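Local coordinates for protein BamaA.19900.a (Balamuthia mandrillaris, PDB 6VZZ) that probably phosphorylates glucose as an ATP-dependent glucokinase of the actin-like ATPase clan, and is captured here as a two-chain assembly with glucose bound, at residues A[71-76]-A[124-129]; A[152-157]-A[378-383]; A[198-203]-A[212-217]. All blocks are in the same frame, centred on the assembly; numbering follows the deposited sequence.

Interaction 1: A[71-76]-A[124-129]; sequences DTRKLI and RRLKRS
The capped start of helix 72-90 packs against strand 125-127, an outer strand of a three-stranded antiparallel sheet, with Thr72 and Leu126 as the main meeting point. Helix and strand segments run 36° apart, their axes 8.5 Å from each other. Thr72 serves both natures of the site: its hydroxyl OG1 lies 2.8 Å from Arg125 O, close enough to bond although its proton has another acceptor within reach, while its methyl CG2 rests 3.8 Å from Leu126 CB. With OG1 between the backbone N and C (chi1 53°), the hydroxyl faces the strand carbonyl. Thr72 OG1 also accepts from Arg73 NE, 3.3 Å away and almost in the guanidinium plane; the bends at chi2 and chi3 bring the guanidinium round to Thr72 and the strand, and Arg73 NH1 forms a salt bridge with Glu130. Further on, Ile76 CG1 reaches Leu126 CD1 at 3.8 Å, the two branched chains sliding past each other in opposite directions. Leu75 and Leu126 are buried and both touch Ile43 of strand 37-43, an apolar setting that suits leucine. Asp71 OD2 bonds His123, while Asp71 OD1 takes Lys74 N at 2.8 Å, the capping bond typical of an aspartate N-cap.

Interaction 2: A[152-157]-A[378-383]; sequences YGVSSM and VNLNLH
Met157 lays its terminal methyl on the ring of His383 where helix 146-159 packs against the start of helix 380-389. Met157 CE stands 3.9 Å from the centroid of the His383 ring and 11° off its normal, a CH-pi contact over the middle of one face. The chain reaches there because it is extended beyond CG, the Met157 and His383 side chains crossing at about a right angle; an unbranched, flexible methionine suits such a reach. On the way Met157 SD passes 3.9 Å from Leu380 CD2, and Met157 CE also meets Val378 CG2 at 4.1 Å. Leu380 turns its other branch, CD1, to Val154 CG2, 4.0 Å away, making a continuous apolar seam. Beside it the helices come very close: the CA atoms of Gly153 and His383 are 4.9 Å apart, and Gly153, with no side chain, lets the backbones approach until its CA lies 3.8 Å from Leu380 O. Farther out, Phe61 stacks edge-to-face with the His383 ring, and Asn381 bonds both Thr150 of the first helix and Asp42. The start of its own helix helps fix the imidazole: His383 ND1 donates to Asn379 O at 3.2 Å, from above the carbonyl plane, and that oxygen also accepts from His383 N.

Interaction 3: A[198-203]-A[212-217]; sequences ATLLSL and FQVMPM
The Phe212 ring has Leu200 CB over one face, while at its edge, near the ring plane, lies the carbonyl of Leu201, whose O is 3.4 Å from Phe212 CD1. Ser202 OG approaches the ring obliquely, and its own weak bond runs to the backbone O of Asp184, a calcium-site residue. Leu200 crosses the phenylalanine at about a right angle, with CD2 4.0 Å from Phe212 CB. These groups sit at the turn end of an antiparallel beta hairpin, strands 195-201 and 213-216, at the margin of the six-stranded mixed sheet. Two hydrogen-bonded pairs zip it together. Leu201 N reaches Gln213 O at 2.7 Å with an N-H...O angle of 171°, and Gln213 N returns to Leu201 O; Thr199 and Met215 exchange bonds likewise, Met215 N to Thr199 O being 3.0 Å. On the face of Leu200 and Val214, the two side chains meet at 4.2 Å between CD2 and CG2, and both press on Cys151 of helix 146-159, buried aliphatic groups suited to packing on a helix. The opposite face carries Leu201, whose CD1 lies 3.7 Å from Met215 CB, beside Gln213. Here the second subunit packs: Leu201 meets its Met215, and Gln213 OE1 accepts from NE2 of Gln213 of that subunit.

Going from the N terminus, interaction 1 comes first: 124-129 returns to 71-76 after 47 residues, joining helix 72-90 to the three-stranded sheet and closing a loop before interaction 2 opens, so the two follow in series. Its nearest atoms stay about 12 Å from interaction 2 and about 14 Å from interaction 3. Interaction 2 then spans 220 residues, bringing the C-terminal helix 380-389 back to helix 146-159. Within that long excursion lies interaction 3, a hairpin closed over eight residues. The last two contacts touch: Tyr152 CZ is 3.6 Å from Val214 CG2, and Val154 CG1 is 3.8 Å from Leu200 CD1. Helix 146-159 thus packs against both the C-terminal helix and the hairpin whose other face meets the second subunit.

Interaction 1: A[71-76]-A[124-129]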
# COMPACT_ATOMS: atom_id res chain seq x y z
N ASP A 71 -25.33 14.06 3.05
CA ASP A 71 -25.31 14.31 1.61
C ASP A 71 -24.76 15.71 1.36
O ASP A 71 -24.76 16.57 2.25
CB ASP A 71 -26.69 14.06 0.95
CG ASP A 71 -27.68 15.21 1.11
OD1 ASP A 71 -27.37 16.25 1.71
OD2 ASP A 71 -28.82 15.06 0.62
N THR A 72 -24.26 15.93 0.15
CA THR A 72 -23.56 17.18 -0.15
C THR A 72 -24.50 18.36 -0.30
O THR A 72 -24.08 19.50 -0.07
CB THR A 72 -22.70 17.01 -1.41
OG1 THR A 72 -23.52 16.53 -2.48
CG2 THR A 72 -21.56 16.02 -1.15
N ARG A 73 -25.76 18.14 -0.68
CA ARG A 73 -26.70 19.25 -0.76
C ARG A 73 -26.94 19.86 0.61
O ARG A 73 -27.05 21.08 0.75
CB ARG A 73 -28.02 18.80 -1.40
CG ARG A 73 -27.90 18.02 -2.73
CD ARG A 73 -27.15 18.76 -3.84
NE ARG A 73 -25.70 18.62 -3.74
CZ ARG A 73 -24.82 19.32 -4.47
NH1 ARG A 73 -25.25 20.21 -5.34
NH2 ARG A 73 -23.52 19.13 -4.30
N LYS A 74 -27.01 19.02 1.65
CA LYS A 74 -27.14 19.55 3.01
C LYS A 74 -25.87 20.26 3.45
O LYS A 74 -25.94 21.22 4.23
CB LYS A 74 -27.50 18.42 3.98
N LEU A 75 -24.70 19.83 2.97
CA LEU A 75 -23.47 20.56 3.26
C LEU A 75 -23.49 21.95 2.64
O LEU A 75 -23.13 22.94 3.29
CB LEU A 75 -22.26 19.77 2.75
CG LEU A 75 -21.80 18.59 3.60
CD1 LEU A 75 -20.50 18.02 3.06
CD2 LEU A 75 -21.64 19.02 5.05
N ILE A 76 -23.92 22.05 1.38
CA ILE A 76 -23.96 23.35 0.72
C ILE A 76 -24.83 24.33 1.52
O ILE A 76 -24.46 25.49 1.71
CB ILE A 76 -24.45 23.20 -0.73
CG1 ILE A 76 -23.39 22.48 -1.56
CG2 ILE A 76 -24.79 24.55 -1.36
CD1 ILE A 76 -23.85 22.14 -2.95
N ARG A 124 -23.59 12.72 -3.32
CA ARG A 124 -22.33 12.24 -2.78
C ARG A 124 -21.14 13.08 -3.21
O ARG A 124 -20.08 12.97 -2.60
CB ARG A 124 -22.10 10.78 -3.21
CG ARG A 124 -23.06 9.80 -2.56
CD ARG A 124 -22.75 8.35 -2.94
NE ARG A 124 -23.28 8.02 -4.26
CZ ARG A 124 -22.53 7.82 -5.35
NH1 ARG A 124 -21.20 7.90 -5.28
NH2 ARG A 124 -23.11 7.53 -6.50
N ARG A 125 -21.29 13.92 -4.23
CA ARG A 125 -20.20 14.70 -4.79
C ARG A 125 -20.36 16.17 -4.46
O ARG A 125 -21.48 16.70 -4.40
CB ARG A 125 -20.12 14.49 -6.31
CG ARG A 125 -19.78 13.06 -6.66
CD ARG A 125 -19.72 12.78 -8.15
NE ARG A 125 -19.16 11.46 -8.39
CZ ARG A 125 -19.25 10.80 -9.54
NH1 ARG A 125 -19.89 11.35 -10.57
NH2 ARG A 125 -18.71 9.59 -9.66
N LEU A 126 -19.23 16.84 -4.23
CA LEU A 126 -19.20 18.25 -3.86
C LEU A 126 -18.13 18.94 -4.69
O LEU A 126 -16.95 18.58 -4.60
CB LEU A 126 -18.93 18.42 -2.36
CG LEU A 126 -18.76 19.84 -1.81
CD1 LEU A 126 -20.04 20.66 -1.95
CD2 LEU A 126 -18.30 19.81 -0.35
N LYS A 127 -18.54 19.92 -5.50
CA LYS A 127 -17.63 20.70 -6.33
C LYS A 127 -17.18 21.95 -5.60
O LYS A 127 -17.96 22.58 -4.88
CB LYS A 127 -18.32 21.10 -7.64
CG LYS A 127 -18.98 19.96 -8.38
CD LYS A 127 -19.79 20.43 -9.58
CE LYS A 127 -20.24 19.23 -10.42
NZ LYS A 127 -21.60 19.44 -11.02
N ARG A 128 -15.91 22.33 -5.79
CA ARG A 128 -15.40 23.60 -5.27
C ARG A 128 -16.30 24.77 -5.65
O ARG A 128 -16.63 25.61 -4.81
CB ARG A 128 -14.02 23.88 -5.82
CG ARG A 128 -12.82 23.25 -5.21
CD ARG A 128 -11.79 23.55 -6.28
NE ARG A 128 -10.41 23.40 -5.90
CZ ARG A 128 -9.44 23.40 -6.81
NH1 ARG A 128 -8.17 23.26 -6.43
NH2 ARG A 128 -9.75 23.54 -8.09
N SER A 129 -16.65 24.86 -6.93
CA SER A 129 -17.42 25.97 -7.46
C SER A 129 -18.80 26.13 -6.83
O SER A 129 -19.47 27.13 -7.10
CB SER A 129 -17.58 25.81 -8.97
OG SER A 129 -18.49 24.77 -9.27

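Interaction 2: A[152-157]-A[378-383]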
# COMPACT_ATOMS: atom_id res chain seq x y z
N TYR A 152 -1.11 15.45 7.78
CA TYR A 152 -0.54 16.79 7.88
C TYR A 152 -0.64 17.31 9.31
O TYR A 152 0.28 17.97 9.81
CB TYR A 152 -1.22 17.74 6.91
CG TYR A 152 -0.81 17.52 5.48
CD1 TYR A 152 0.49 17.80 5.06
CD2 TYR A 152 -1.71 17.02 4.54
CE1 TYR A 152 0.88 17.60 3.74
CE2 TYR A 152 -1.33 16.80 3.23
CZ TYR A 152 -0.04 17.10 2.84
OH TYR A 152 0.33 16.89 1.53
N GLY A 153 -1.74 17.00 9.99
CA GLY A 153 -1.85 17.35 11.39
C GLY A 153 -0.78 16.67 12.23
O GLY A 153 -0.13 17.31 13.07
N VAL A 154 -0.60 15.36 12.03
CA VAL A 154 0.42 14.62 12.76
C VAL A 154 1.80 15.19 12.46
O VAL A 154 2.58 15.48 13.38
CB VAL A 154 0.36 13.12 12.40
CG1 VAL A 154 1.56 12.40 12.99
CG2 VAL A 154 -0.93 12.51 12.90
N SER A 155 2.11 15.37 11.18
CA SER A 155 3.42 15.89 10.79
C SER A 155 3.65 17.27 11.39
O SER A 155 4.75 17.57 11.87
CB SER A 155 3.54 15.94 9.27
OG SER A 155 4.76 16.54 8.87
N SER A 156 2.62 18.11 11.38
CA SER A 156 2.73 19.43 11.99
C SER A 156 3.05 19.34 13.48
O SER A 156 3.92 20.06 13.98
CB SER A 156 1.43 20.20 11.75
OG SER A 156 1.40 21.37 12.53
N MET A 157 2.39 18.43 14.19
CA MET A 157 2.64 18.31 15.62
C MET A 157 3.97 17.65 15.91
O MET A 157 4.62 17.96 16.92
CB MET A 157 1.51 17.53 16.29
CG MET A 157 0.19 18.24 16.21
SD MET A 157 -0.94 17.66 17.46
CE MET A 157 -2.21 18.93 17.31
N VAL A 378 -8.62 15.65 19.82
CA VAL A 378 -8.08 16.77 19.07
C VAL A 378 -8.38 16.47 17.61
O VAL A 378 -8.22 15.33 17.15
CB VAL A 378 -6.57 16.98 19.34
CG1 VAL A 378 -5.77 15.73 19.06
CG2 VAL A 378 -6.05 18.14 18.51
N ASN A 379 -8.88 17.45 16.87
CA ASN A 379 -9.29 17.16 15.51
C ASN A 379 -8.07 17.35 14.62
O ASN A 379 -7.76 18.45 14.17
CB ASN A 379 -10.48 18.01 15.09
CG ASN A 379 -11.26 17.38 13.94
OD1 ASN A 379 -10.68 16.65 13.13
ND2 ASN A 379 -12.56 17.61 13.89
N LEU A 380 -7.34 16.26 14.42
CA LEU A 380 -6.13 16.33 13.62
C LEU A 380 -6.43 16.67 12.17
O LEU A 380 -5.60 17.29 11.50
CB LEU A 380 -5.38 14.99 13.72
CG LEU A 380 -4.65 14.72 15.04
CD1 LEU A 380 -4.19 13.27 15.11
CD2 LEU A 380 -3.46 15.64 15.21
N ASN A 381 -7.61 16.29 11.68
CA ASN A 381 -8.02 16.64 10.33
C ASN A 381 -8.07 18.15 10.15
O ASN A 381 -7.62 18.68 9.12
CB ASN A 381 -9.39 16.03 10.01
CG ASN A 381 -9.38 14.52 10.07
OD1 ASN A 381 -8.36 13.91 10.42
ND2 ASN A 381 -10.51 13.91 9.75
N LEU A 382 -8.64 18.86 11.13
CA LEU A 382 -8.76 20.30 11.02
C LEU A 382 -7.39 20.96 11.06
O LEU A 382 -7.14 21.91 10.30
CB LEU A 382 -9.65 20.85 12.14
CG LEU A 382 -11.14 20.52 12.05
CD1 LEU A 382 -11.83 21.05 13.28
CD2 LEU A 382 -11.75 21.13 10.80
N HIS A 383 -6.50 20.48 11.93
CA HIS A 383 -5.13 20.99 11.94
C HIS A 383 -4.48 20.79 10.58
O HIS A 383 -3.86 21.72 10.04
CB HIS A 383 -4.30 20.30 13.03
CG HIS A 383 -4.53 20.84 14.41
ND1 HIS A 383 -5.34 20.22 15.33
CD2 HIS A 383 -4.04 21.95 15.02
CE1 HIS A 383 -5.34 20.92 16.45
NE2 HIS A 383 -4.56 21.97 16.29

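Interaction 3: A[198-203]-A[212-217]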
# COMPACT_ATOMS: atom_id res chain seq x y z
N ALA A 198 -3.94 6.27 5.66
CA ALA A 198 -2.96 7.02 4.90
C ALA A 198 -1.57 6.67 5.43
O ALA A 198 -1.43 5.97 6.43
CB ALA A 198 -3.23 8.53 4.98
N THR A 199 -0.53 7.16 4.75
CA THR A 199 0.83 6.84 5.16
C THR A 199 1.70 8.09 5.13
O THR A 199 1.71 8.82 4.13
CB THR A 199 1.46 5.77 4.26
OG1 THR A 199 0.64 4.60 4.27
CG2 THR A 199 2.87 5.40 4.75
N LEU A 200 2.44 8.32 6.21
CA LEU A 200 3.49 9.33 6.24
C LEU A 200 4.76 8.71 5.67
O LEU A 200 5.27 7.72 6.21
CB LEU A 200 3.72 9.82 7.68
CG LEU A 200 2.65 10.74 8.29
CD1 LEU A 200 2.74 10.76 9.81
CD2 LEU A 200 2.78 12.15 7.75
N LEU A 201 5.27 9.28 4.58
CA LEU A 201 6.38 8.70 3.83
C LEU A 201 7.66 9.49 4.07
O LEU A 201 7.64 10.72 4.12
CB LEU A 201 6.08 8.68 2.33
CG LEU A 201 4.90 7.84 1.83
CD1 LEU A 201 4.69 8.05 0.34
CD2 LEU A 201 5.17 6.39 2.11
N SER A 202 8.77 8.77 4.18
CA SER A 202 10.12 9.34 4.18
C SER A 202 10.92 8.69 3.05
O SER A 202 11.65 7.72 3.29
CB SER A 202 10.82 9.13 5.52
OG SER A 202 10.50 10.17 6.43
N LEU A 203 10.80 9.22 1.84
CA LEU A 203 11.55 8.71 0.70
C LEU A 203 12.73 9.63 0.40
O LEU A 203 13.13 10.45 1.24
CB LEU A 203 10.60 8.57 -0.49
CG LEU A 203 9.32 7.75 -0.29
CD1 LEU A 203 8.24 8.24 -1.24
CD2 LEU A 203 9.60 6.27 -0.51
N PHE A 212 8.04 15.18 5.84
CA PHE A 212 7.17 14.04 5.62
C PHE A 212 6.28 14.30 4.41
O PHE A 212 5.64 15.35 4.32
CB PHE A 212 6.28 13.77 6.84
CG PHE A 212 6.88 12.82 7.82
CD1 PHE A 212 7.37 11.59 7.40
CD2 PHE A 212 6.99 13.16 9.17
CE1 PHE A 212 7.94 10.71 8.31
CE2 PHE A 212 7.55 12.29 10.08
CZ PHE A 212 8.03 11.07 9.66
N GLN A 213 6.24 13.34 3.50
CA GLN A 213 5.27 13.36 2.42
C GLN A 213 4.06 12.52 2.82
O GLN A 213 4.19 11.49 3.49
CB GLN A 213 5.88 12.84 1.11
CG GLN A 213 6.94 13.78 0.51
CD GLN A 213 7.49 13.27 -0.80
OE1 GLN A 213 8.37 12.40 -0.84
NE2 GLN A 213 6.96 13.79 -1.90
N VAL A 214 2.88 12.98 2.44
CA VAL A 214 1.63 12.30 2.76
C VAL A 214 1.17 11.56 1.51
O VAL A 214 1.13 12.13 0.42
CB VAL A 214 0.56 13.29 3.24
CG1 VAL A 214 -0.74 12.56 3.59
CG2 VAL A 214 1.06 14.08 4.43
N MET A 215 0.82 10.28 1.68
CA MET A 215 0.18 9.56 0.61
C MET A 215 -1.23 9.16 1.03
O MET A 215 -1.39 8.38 1.97
CB MET A 215 0.97 8.32 0.22
CG MET A 215 0.43 7.71 -1.06
SD MET A 215 1.18 6.16 -1.52
CE MET A 215 0.18 5.80 -2.99
N PRO A 216 -2.27 9.66 0.35
CA PRO A 216 -3.63 9.23 0.67
C PRO A 216 -3.88 7.84 0.13
O PRO A 216 -3.30 7.43 -0.88
CB PRO A 216 -4.51 10.28 -0.01
CG PRO A 216 -3.68 10.81 -1.11
CD PRO A 216 -2.24 10.71 -0.68
N MET A 217 -4.76 7.10 0.81
CA MET A 217 -5.00 5.71 0.48
C MET A 217 -6.47 5.35 0.71
O MET A 217 -7.21 6.07 1.39
CB MET A 217 -4.09 4.79 1.31
CG MET A 217 -2.61 4.94 1.04
SD MET A 217 -1.61 3.86 2.08
CE MET A 217 0.00 4.08 1.32